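Local coordinates for protein putative O-GlcNAcase nagJ (Clostridium perfringens, PDB 6PV5) that probably acts as a family 84 hexosaminidase that removes terminal N-acetylglucosamine from glycans, this chain holding its catalytic portion, at residues Y220-K225 / V258-A263; E204-I209 / M246-K251; R189-G194 / Y215-Y220. All coordinates share one frame; numbering follows the deposited sequence.

Contact 1: residues Y220-K225 / V258-A263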
loop_
_atom_site.group_PDB
_atom_site.type_symbol
_atom_site.label_atom_id
_atom_site.label_comp_id
_atom_site.label_asym_id
_atom_site.label_seq_id
_atom_site.Cartn_x
_atom_site.Cartn_y
_atom_site.Cartn_z
ATOM N N TYR A 220 -1.591 3.905 -10.167
ATOM C CA TYR A 220 -1.901 5.021 -9.302
ATOM C C TYR A 220 -3.218 5.623 -9.754
ATOM O O TYR A 220 -3.323 6.121 -10.871
ATOM C CB TYR A 220 -0.753 6.039 -9.346
ATOM C CG TYR A 220 -1.075 7.396 -8.779
ATOM C CD1 TYR A 220 -1.433 7.550 -7.446
ATOM C CD2 TYR A 220 -1.013 8.532 -9.572
ATOM C CE1 TYR A 220 -1.747 8.793 -6.926
ATOM C CE2 TYR A 220 -1.307 9.788 -9.063
ATOM C CZ TYR A 220 -1.670 9.920 -7.733
ATOM O OH TYR A 220 -1.958 11.154 -7.218
ATOM N N ILE A 221 -4.222 5.591 -8.872
ATOM C CA ILE A 221 -5.517 6.146 -9.214
ATOM C C ILE A 221 -5.588 7.597 -8.759
ATOM O O ILE A 221 -5.676 7.912 -7.569
ATOM C CB ILE A 221 -6.686 5.274 -8.700
ATOM C CG1 ILE A 221 -6.539 3.819 -9.153
ATOM C CG2 ILE A 221 -8.016 5.858 -9.141
ATOM C CD1 ILE A 221 -7.623 2.908 -8.636
ATOM N N TYR A 222 -5.560 8.491 -9.747
ATOM C CA TYR A 222 -5.620 9.917 -9.503
ATOM C C TYR A 222 -7.060 10.335 -9.240
ATOM O O TYR A 222 -7.845 10.564 -10.164
ATOM C CB TYR A 222 -4.950 10.659 -10.659
ATOM C CG TYR A 222 -4.877 12.152 -10.483
ATOM C CD1 TYR A 222 -3.850 12.738 -9.752
ATOM C CD2 TYR A 222 -5.831 12.981 -11.052
ATOM C CE1 TYR A 222 -3.784 14.115 -9.583
ATOM C CE2 TYR A 222 -5.774 14.358 -10.893
ATOM C CZ TYR A 222 -4.732 14.928 -10.178
ATOM O OH TYR A 222 -4.687 16.288 -10.018
ATOM N N ALA A 223 -7.416 10.444 -7.959
ATOM C CA ALA A 223 -8.802 10.734 -7.611
ATOM C C ALA A 223 -8.904 11.820 -6.535
ATOM O O ALA A 223 -9.746 11.731 -5.650
ATOM C CB ALA A 223 -9.496 9.448 -7.214
ATOM N N PRO A 224 -8.129 12.930 -6.609
ATOM C CA PRO A 224 -8.048 13.870 -5.493
ATOM C C PRO A 224 -9.370 14.608 -5.336
ATOM O O PRO A 224 -9.816 15.288 -6.264
ATOM C CB PRO A 224 -6.940 14.863 -5.884
ATOM C CG PRO A 224 -6.304 14.291 -7.143
ATOM C CD PRO A 224 -7.347 13.387 -7.772
ATOM N N LYS A 225 -9.949 14.493 -4.132
ATOM C CA LYS A 225 -11.273 15.013 -3.827
ATOM C C LYS A 225 -11.345 16.513 -4.078
ATOM O O LYS A 225 -12.409 17.016 -4.423
ATOM C CB LYS A 225 -11.708 14.653 -2.402
ATOM C CG LYS A 225 -12.380 13.289 -2.307
ATOM C CD LYS A 225 -12.354 12.658 -0.942
ATOM C CE LYS A 225 -12.676 11.177 -0.991
ATOM N NZ LYS A 225 -14.086 10.928 -1.373
ATOM N N VAL A 258 3.808 2.202 -14.104
ATOM C CA VAL A 258 2.675 2.456 -13.240
ATOM C C VAL A 258 1.582 3.066 -14.096
ATOM O O VAL A 258 1.785 4.129 -14.666
ATOM C CB VAL A 258 3.039 3.401 -12.072
ATOM C CG1 VAL A 258 1.809 3.842 -11.308
ATOM C CG2 VAL A 258 4.077 2.798 -11.137
ATOM N N ASP A 259 0.427 2.394 -14.164
ATOM C CA ASP A 259 -0.719 2.954 -14.863
ATOM C C ASP A 259 -1.234 4.177 -14.124
ATOM O O ASP A 259 -1.678 4.079 -12.977
ATOM C CB ASP A 259 -1.879 1.961 -15.014
ATOM C CG ASP A 259 -1.549 0.822 -15.954
ATOM O OD1 ASP A 259 -0.902 1.094 -16.991
ATOM O OD2 ASP A 259 -1.935 -0.322 -15.644
ATOM N N PHE A 260 -1.185 5.320 -14.814
ATOM C CA PHE A 260 -1.861 6.502 -14.338
ATOM C C PHE A 260 -3.330 6.349 -14.696
ATOM O O PHE A 260 -3.690 6.389 -15.875
ATOM C CB PHE A 260 -1.270 7.771 -14.961
ATOM C CG PHE A 260 -1.814 9.043 -14.370
ATOM C CD1 PHE A 260 -2.987 9.601 -14.834
ATOM C CD2 PHE A 260 -1.133 9.701 -13.362
ATOM C CE1 PHE A 260 -3.474 10.780 -14.293
ATOM C CE2 PHE A 260 -1.624 10.870 -12.808
ATOM C CZ PHE A 260 -2.785 11.422 -13.286
ATOM N N VAL A 261 -4.162 6.184 -13.664
ATOM C CA VAL A 261 -5.598 6.036 -13.846
ATOM C C VAL A 261 -6.268 7.361 -13.504
ATOM O O VAL A 261 -6.176 7.835 -12.373
ATOM C CB VAL A 261 -6.158 4.872 -12.997
ATOM C CG1 VAL A 261 -7.639 4.655 -13.255
ATOM C CG2 VAL A 261 -5.380 3.582 -13.219
ATOM N N PHE A 262 -6.964 7.954 -14.472
ATOM C CA PHE A 262 -7.686 9.179 -14.182
ATOM C C PHE A 262 -9.127 8.863 -13.803
ATOM O O PHE A 262 -9.855 8.232 -14.577
ATOM C CB PHE A 262 -7.651 10.145 -15.371
ATOM C CG PHE A 262 -8.188 11.508 -15.015
ATOM C CD1 PHE A 262 -7.328 12.525 -14.615
ATOM C CD2 PHE A 262 -9.545 11.754 -15.003
ATOM C CE1 PHE A 262 -7.810 13.771 -14.251
ATOM C CE2 PHE A 262 -10.025 13.012 -14.659
ATOM C CZ PHE A 262 -9.159 14.015 -14.268
ATOM N N ALA A 263 -9.550 9.373 -12.636
ATOM C CA ALA A 263 -10.882 9.120 -12.116
ATOM C C ALA A 263 -11.768 10.338 -12.337
ATOM O O ALA A 263 -11.353 11.463 -12.064
ATOM C CB ALA A 263 -10.827 8.745 -10.645
#
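Four backbone hydrogen bonds stitch Y220-Y222 to D259-A263 as the second and third strands of a parallel, eight-stranded barrel, the (beta/alpha)8 fold of family 84 catalytic domains. In parallel pairing each residue that bonds across the gap reaches two residues of its neighbour. Y220 does so with its N on D259 O (2.8 Å) and its O taken by V261 N (2.9 Å), both N-H bonds close to straight. Y222 repeats the pattern: its N meets V261 O at 2.8 Å, almost in line with that carbonyl, and its O accepts a longer bond from A263 N at 3.2 Å, further off the line of the carbonyl. The polar groups of I221 turn the other way, to V191 and E193, and those of F262 to S298 and A300, so the two edges of the pair are also bonded.

Y220, Y222, F260 and F262 form an aromatic cluster on the helix-facing side. The CZ atom of F260 sits 3.5 Å from Y222 CB, and the two rings run nearly parallel but slid apart, hardly overlapping. F260 CE2 comes near the plane of the Y220 ring, at its edge. CG of Y222 is trans to its backbone N (chi1 -177°), which lays this ring alongside those of F260 and F262. The phenol ends find partners beyond the pair: Y222 OH bonds D227 and R245, while Y220 OH bonds E193. Facing the barrel interior, I221 CG1 packs on V261 CB, and just past the end of strand 219-222, A223 CB touches A263 CB at 3.7 Å.

R205 of helix 202-214 covers Y220 and Y222, M246 and L249 of helix 243-255 cover F260, and strand 298-302 continues the sheet beside V261 and A263.

Contact 2: residues E204-I209 / M246-K251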
loop_
_atom_site.group_PDB
_atom_site.type_symbol
_atom_site.label_atom_id
_atom_site.label_comp_id
_atom_site.label_asym_id
_atom_site.label_seq_id
_atom_site.Cartn_x
_atom_site.Cartn_y
_atom_site.Cartn_z
ATOM N N GLU A 204 5.275 14.985 -3.662
ATOM C CA GLU A 204 4.849 13.761 -2.977
ATOM C C GLU A 204 4.344 12.731 -3.996
ATOM O O GLU A 204 4.767 11.577 -4.000
ATOM C CB GLU A 204 3.822 14.099 -1.894
ATOM C CG GLU A 204 4.434 14.868 -0.734
ATOM C CD GLU A 204 3.474 15.389 0.319
ATOM O OE1 GLU A 204 2.348 15.832 -0.030
ATOM O OE2 GLU A 204 3.852 15.339 1.510
ATOM N N ARG A 205 3.481 13.177 -4.907
ATOM C CA ARG A 205 2.934 12.313 -5.945
ATOM C C ARG A 205 4.026 11.633 -6.755
ATOM O O ARG A 205 4.006 10.405 -6.898
ATOM C CB ARG A 205 1.968 13.110 -6.804
ATOM C CG ARG A 205 0.664 13.357 -6.075
ATOM C CD ARG A 205 -0.172 14.267 -6.923
ATOM N NE ARG A 205 -1.425 14.438 -6.233
ATOM C CZ ARG A 205 -2.208 15.489 -6.400
ATOM N NH1 ARG A 205 -3.338 15.557 -5.720
ATOM N NH2 ARG A 205 -1.866 16.455 -7.252
ATOM N N LEU A 206 5.015 12.427 -7.200
ATOM C CA LEU A 206 6.103 11.900 -8.003
ATOM C C LEU A 206 6.913 10.935 -7.160
ATOM O O LEU A 206 7.365 9.888 -7.635
ATOM C CB LEU A 206 6.989 13.050 -8.490
ATOM C CG LEU A 206 6.367 13.955 -9.555
ATOM C CD1 LEU A 206 7.251 15.177 -9.820
ATOM C CD2 LEU A 206 6.122 13.183 -10.846
ATOM N N ASP A 207 7.123 11.334 -5.902
ATOM C CA ASP A 207 7.864 10.488 -4.983
ATOM C C ASP A 207 7.096 9.178 -4.792
ATOM O O ASP A 207 7.672 8.106 -4.851
ATOM C CB ASP A 207 8.114 11.241 -3.674
ATOM C CG ASP A 207 8.755 10.360 -2.625
ATOM O OD1 ASP A 207 9.903 9.943 -2.837
ATOM O OD2 ASP A 207 8.074 10.066 -1.629
ATOM N N GLN A 208 5.775 9.259 -4.607
ATOM C CA GLN A 208 4.979 8.041 -4.454
ATOM C C GLN A 208 5.087 7.138 -5.694
ATOM O O GLN A 208 5.355 5.935 -5.583
ATOM C CB GLN A 208 3.531 8.389 -4.103
ATOM C CG GLN A 208 3.386 8.881 -2.673
ATOM C CD GLN A 208 3.185 7.789 -1.645
ATOM O OE1 GLN A 208 2.800 6.657 -1.966
ATOM N NE2 GLN A 208 3.448 8.130 -0.389
ATOM N N ILE A 209 4.908 7.718 -6.886
ATOM C CA ILE A 209 4.944 6.933 -8.115
ATOM C C ILE A 209 6.248 6.151 -8.241
ATOM O O ILE A 209 6.227 4.976 -8.609
ATOM C CB ILE A 209 4.662 7.805 -9.351
ATOM C CG1 ILE A 209 3.200 8.250 -9.385
ATOM C CG2 ILE A 209 5.052 7.061 -10.626
ATOM C CD1 ILE A 209 2.956 9.463 -10.251
ATOM N N MET A 246 0.423 17.720 -15.033
ATOM C CA MET A 246 -0.193 16.425 -15.273
ATOM C C MET A 246 0.723 15.522 -16.102
ATOM O O MET A 246 0.858 14.335 -15.790
ATOM C CB MET A 246 -1.561 16.614 -15.936
ATOM C CG MET A 246 -2.615 17.236 -15.009
ATOM S SD MET A 246 -3.102 16.179 -13.571
ATOM C CE MET A 246 -3.220 14.596 -14.405
ATOM N N LYS A 247 1.423 16.097 -17.099
ATOM C CA LYS A 247 2.268 15.329 -18.008
ATOM C C LYS A 247 3.433 14.711 -17.248
ATOM O O LYS A 247 3.851 13.576 -17.507
ATOM C CB LYS A 247 2.823 16.214 -19.137
ATOM N N GLU A 248 3.972 15.494 -16.315
ATOM C CA GLU A 248 5.070 15.025 -15.491
ATOM C C GLU A 248 4.611 13.801 -14.685
ATOM O O GLU A 248 5.295 12.778 -14.660
ATOM C CB GLU A 248 5.609 16.198 -14.672
ATOM C CG GLU A 248 6.862 15.851 -13.896
ATOM C CD GLU A 248 7.470 16.988 -13.093
ATOM O OE1 GLU A 248 6.699 17.852 -12.592
ATOM O OE2 GLU A 248 8.719 17.003 -12.965
ATOM N N LEU A 249 3.417 13.883 -14.086
ATOM C CA LEU A 249 2.832 12.732 -13.401
ATOM C C LEU A 249 2.747 11.542 -14.358
ATOM O O LEU A 249 3.309 10.477 -14.071
ATOM C CB LEU A 249 1.450 13.098 -12.845
ATOM C CG LEU A 249 1.440 13.970 -11.589
ATOM C CD1 LEU A 249 0.020 14.309 -11.158
ATOM C CD2 LEU A 249 2.187 13.304 -10.446
ATOM N N ILE A 250 2.106 11.759 -15.522
ATOM C CA ILE A 250 1.857 10.677 -16.472
ATOM C C ILE A 250 3.182 10.107 -16.965
ATOM O O ILE A 250 3.396 8.889 -16.924
ATOM C CB ILE A 250 0.916 11.141 -17.600
ATOM C CG1 ILE A 250 -0.401 11.660 -17.019
ATOM C CG2 ILE A 250 0.675 10.030 -18.611
ATOM C CD1 ILE A 250 -1.162 12.611 -17.933
ATOM N N LYS A 251 4.117 10.996 -17.329
ATOM C CA LYS A 251 5.415 10.549 -17.815
ATOM C C LYS A 251 6.151 9.769 -16.726
ATOM O O LYS A 251 6.712 8.698 -16.986
ATOM C CB LYS A 251 6.249 11.697 -18.407
#
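L206 and L249 join helices 202-214 and 243-255, neighbours in the outer layer of the (beta/alpha)8 barrel, and have the nearest CA atoms of the pair. The two short helical segments lie 10.0 Å apart between axes, with N-to-C directions only 10° from parallel. No hydrogen bond joins them; the contact is mostly of leucine and isoleucine methyls, with R205 CB and the carbons of E248.

L249 supplies the central piece. Its CG is trans to the carbonyl carbon (chi1 -75°), and the CD2 branch extends into the gap, where three residues of the other helix receive it. R205 CB is 3.7 Å from this methyl, I209 CD1 3.9 Å and L206 CD2 4.0 Å. The side chains of L206 and I209 each meet L249 at about a right angle, as crossed rather than aligned branches. L206 also uses its second methyl: CD1 rests 3.7 Å from CD of E248, while CD2 approaches the backbone O of E248. The glutamate chain is extended and likewise crosses the leucine at about a right angle.

R205 contributes just the base of its chain to the helix pair. Its guanidinium is engaged with E193, whose salt bridge is made through R205 NE, next to the aromatic side chains of strand 219-222.

The chemistry is therefore graded across the interface: buried methyl contacts lie toward the barrel strands and the exposed E248 at the outer rim. Between the two segments no polar bond forms; van der Waals contact and burial of L249 and I209 carry it, with just a weak hydrogen bond between E248 OE1 and Q202 NE2 beside it.

Contact 3: residues R189-G194 / Y215-Y220; sequences RAVVEG and YKMNAY
R189, near the start of the first barrel strand, makes a set of bonds to K216 and N218, beside the second strand of the same beta-alpha-beta unit, strand 188-192, helix 202-214 and strand 219-222. Its guanidinium grips K216 O side-on with two nitrogens, NE at 2.8 Å and NH2 at 2.9 Å, and this oxygen lies almost in the guanidinium plane. A bend at chi3 (-47°) turns the group back to that carbonyl. The backbone of R189 is held too: its N donates an almost straight bond to N218 OD1 (2.9 Å), and its O receives N218 N, with a weak second bond from A219 N. N218 CG lies over one face of the guanidinium, the two flat groups turned 44° apart. E130 ties both residues together, bonding R189 NH1 and N218 ND2.

A190 next pairs with A219, CB against CB at 3.7 Å, while its CA approaches A219 O in a CA-H...O contact. The same oxygen accepts the backbone N of V191 at 3.2 Å. On the helix-facing side CG2 of V191 touches M217 CE at 3.8 Å, the methionine end being folded round at chi3 toward the valine.

E193, centre of an inverse gamma turn, sends an extended chain alongside Y220. Besides R205, W200 N holds its OE1, so this buried carboxylate is held by several donors. The hydroxyl of Y220 donates to E193 OE2 at 2.9 Å, meeting it on the anti side, 28° out of the carboxylate plane.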
loop_
_atom_site.group_PDB
_atom_site.type_symbol
_atom_site.label_atom_id
_atom_site.label_comp_id
_atom_site.label_asym_id
_atom_site.label_seq_id
_atom_site.Cartn_x
_atom_site.Cartn_y
_atom_site.Cartn_z
ATOM N N ARG A 189 -2.438 -3.777 -8.726
ATOM C CA ARG A 189 -1.890 -3.473 -7.410
ATOM C C ARG A 189 -1.671 -1.965 -7.344
ATOM O O ARG A 189 -0.708 -1.471 -7.909
ATOM C CB ARG A 189 -0.576 -4.227 -7.199
ATOM C CG ARG A 189 -0.704 -5.734 -7.359
ATOM C CD ARG A 189 0.611 -6.480 -7.533
ATOM N NE ARG A 189 1.473 -5.824 -8.516
ATOM C CZ ARG A 189 1.364 -5.953 -9.840
ATOM N NH1 ARG A 189 0.411 -6.713 -10.369
ATOM N NH2 ARG A 189 2.214 -5.315 -10.630
ATOM N N ALA A 190 -2.610 -1.241 -6.718
ATOM C CA ALA A 190 -2.700 0.195 -6.911
ATOM C C ALA A 190 -2.681 0.916 -5.564
ATOM O O ALA A 190 -2.911 0.330 -4.501
ATOM C CB ALA A 190 -3.987 0.521 -7.629
ATOM N N VAL A 191 -2.449 2.224 -5.650
ATOM C CA VAL A 191 -2.747 3.159 -4.583
ATOM C C VAL A 191 -3.723 4.159 -5.175
ATOM O O VAL A 191 -3.525 4.584 -6.307
ATOM C CB VAL A 191 -1.450 3.826 -4.076
ATOM C CG1 VAL A 191 -1.694 4.911 -3.035
ATOM C CG2 VAL A 191 -0.462 2.795 -3.561
ATOM N N VAL A 192 -4.787 4.494 -4.428
ATOM C CA VAL A 192 -5.700 5.555 -4.833
ATOM C C VAL A 192 -5.461 6.749 -3.914
ATOM O O VAL A 192 -5.372 6.586 -2.705
ATOM C CB VAL A 192 -7.186 5.124 -4.823
ATOM C CG1 VAL A 192 -7.634 4.556 -3.464
ATOM C CG2 VAL A 192 -8.106 6.263 -5.292
ATOM N N GLU A 193 -5.346 7.946 -4.491
ATOM C CA GLU A 193 -5.436 9.159 -3.695
ATOM C C GLU A 193 -6.897 9.436 -3.350
ATOM O O GLU A 193 -7.530 10.312 -3.929
ATOM C CB GLU A 193 -4.748 10.327 -4.410
ATOM C CG GLU A 193 -4.499 11.513 -3.486
ATOM C CD GLU A 193 -3.590 12.642 -3.966
ATOM O OE1 GLU A 193 -3.820 13.776 -3.543
ATOM O OE2 GLU A 193 -2.639 12.377 -4.728
ATOM N N GLY A 194 -7.432 8.712 -2.364
ATOM C CA GLY A 194 -8.852 8.813 -2.092
ATOM C C GLY A 194 -9.196 9.315 -0.689
ATOM O O GLY A 194 -10.326 9.150 -0.258
ATOM N N TYR A 215 8.564 -1.216 -6.065
ATOM C CA TYR A 215 8.039 -2.336 -5.300
ATOM C C TYR A 215 6.923 -3.058 -6.059
ATOM O O TYR A 215 6.162 -3.829 -5.469
ATOM C CB TYR A 215 7.706 -1.878 -3.876
ATOM C CG TYR A 215 8.965 -1.483 -3.148
ATOM C CD1 TYR A 215 9.834 -2.460 -2.704
ATOM C CD2 TYR A 215 9.325 -0.152 -2.982
ATOM C CE1 TYR A 215 11.013 -2.135 -2.059
ATOM C CE2 TYR A 215 10.514 0.191 -2.350
ATOM C CZ TYR A 215 11.358 -0.808 -1.891
ATOM O OH TYR A 215 12.539 -0.540 -1.273
ATOM N N LYS A 216 6.848 -2.784 -7.370
ATOM C CA LYS A 216 6.078 -3.560 -8.331
ATOM C C LYS A 216 4.579 -3.335 -8.134
ATOM O O LYS A 216 3.786 -4.219 -8.448
ATOM C CB LYS A 216 6.449 -5.047 -8.288
ATOM C CG LYS A 216 7.929 -5.375 -8.473
ATOM C CD LYS A 216 8.210 -6.850 -8.488
ATOM C CE LYS A 216 9.681 -7.174 -8.640
ATOM N NZ LYS A 216 10.340 -7.410 -7.332
ATOM N N MET A 217 4.198 -2.144 -7.654
ATOM C CA MET A 217 2.806 -1.725 -7.732
ATOM C C MET A 217 2.600 -1.026 -9.068
ATOM O O MET A 217 3.371 -0.147 -9.423
ATOM C CB MET A 217 2.433 -0.748 -6.617
ATOM C CG MET A 217 2.815 -1.244 -5.228
ATOM S SD MET A 217 2.045 -0.236 -3.916
ATOM C CE MET A 217 0.376 -0.892 -3.933
ATOM N N ASN A 218 1.506 -1.362 -9.760
ATOM C CA ASN A 218 1.427 -1.100 -11.187
ATOM C C ASN A 218 0.361 -0.060 -11.487
ATOM O O ASN A 218 0.055 0.150 -12.649
ATOM C CB ASN A 218 1.224 -2.394 -11.992
ATOM C CG ASN A 218 -0.102 -3.097 -11.745
ATOM O OD1 ASN A 218 -0.917 -2.662 -10.927
ATOM N ND2 ASN A 218 -0.342 -4.183 -12.466
ATOM N N ALA A 219 -0.227 0.582 -10.464
ATOM C CA ALA A 219 -1.194 1.616 -10.792
ATOM C C ALA A 219 -1.284 2.692 -9.715
ATOM O O ALA A 219 -1.161 2.422 -8.526
ATOM C CB ALA A 219 -2.555 1.004 -11.039
ATOM N N TYR A 220 -1.591 3.905 -10.167
ATOM C CA TYR A 220 -1.901 5.021 -9.302
ATOM C C TYR A 220 -3.218 5.623 -9.754
ATOM O O TYR A 220 -3.323 6.121 -10.871
ATOM C CB TYR A 220 -0.753 6.039 -9.346
ATOM C CG TYR A 220 -1.075 7.396 -8.779
ATOM C CD1 TYR A 220 -1.433 7.550 -7.446
ATOM C CD2 TYR A 220 -1.013 8.532 -9.572
ATOM C CE1 TYR A 220 -1.747 8.793 -6.926
ATOM C CE2 TYR A 220 -1.307 9.788 -9.063
ATOM C CZ TYR A 220 -1.670 9.920 -7.733
ATOM O OH TYR A 220 -1.958 11.154 -7.218
#

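How the contacts relate
Contacts 1 and 3 both lie in the buried barrel wall and share strand 219-222, one on each edge of it; contact 2 belongs to the helical layer outside and reaches an exposed rim. The chemistry follows this placing. Contact 1 is regular parallel pairing with an aromatic cluster, contact 3 adds an arginine and an amide near the strand starts and a carboxylate beyond the end of strand 188-192, and contact 2 is almost wholly aliphatic. They nevertheless interlock: R205 of contact 2 reaches E193 of contact 3, while M246 and L249 pack on F260 of contact 1. N218 O of contact 3 probably accepts a bond from D259 N, linking the approach to strand 219-222 with strand 259-264.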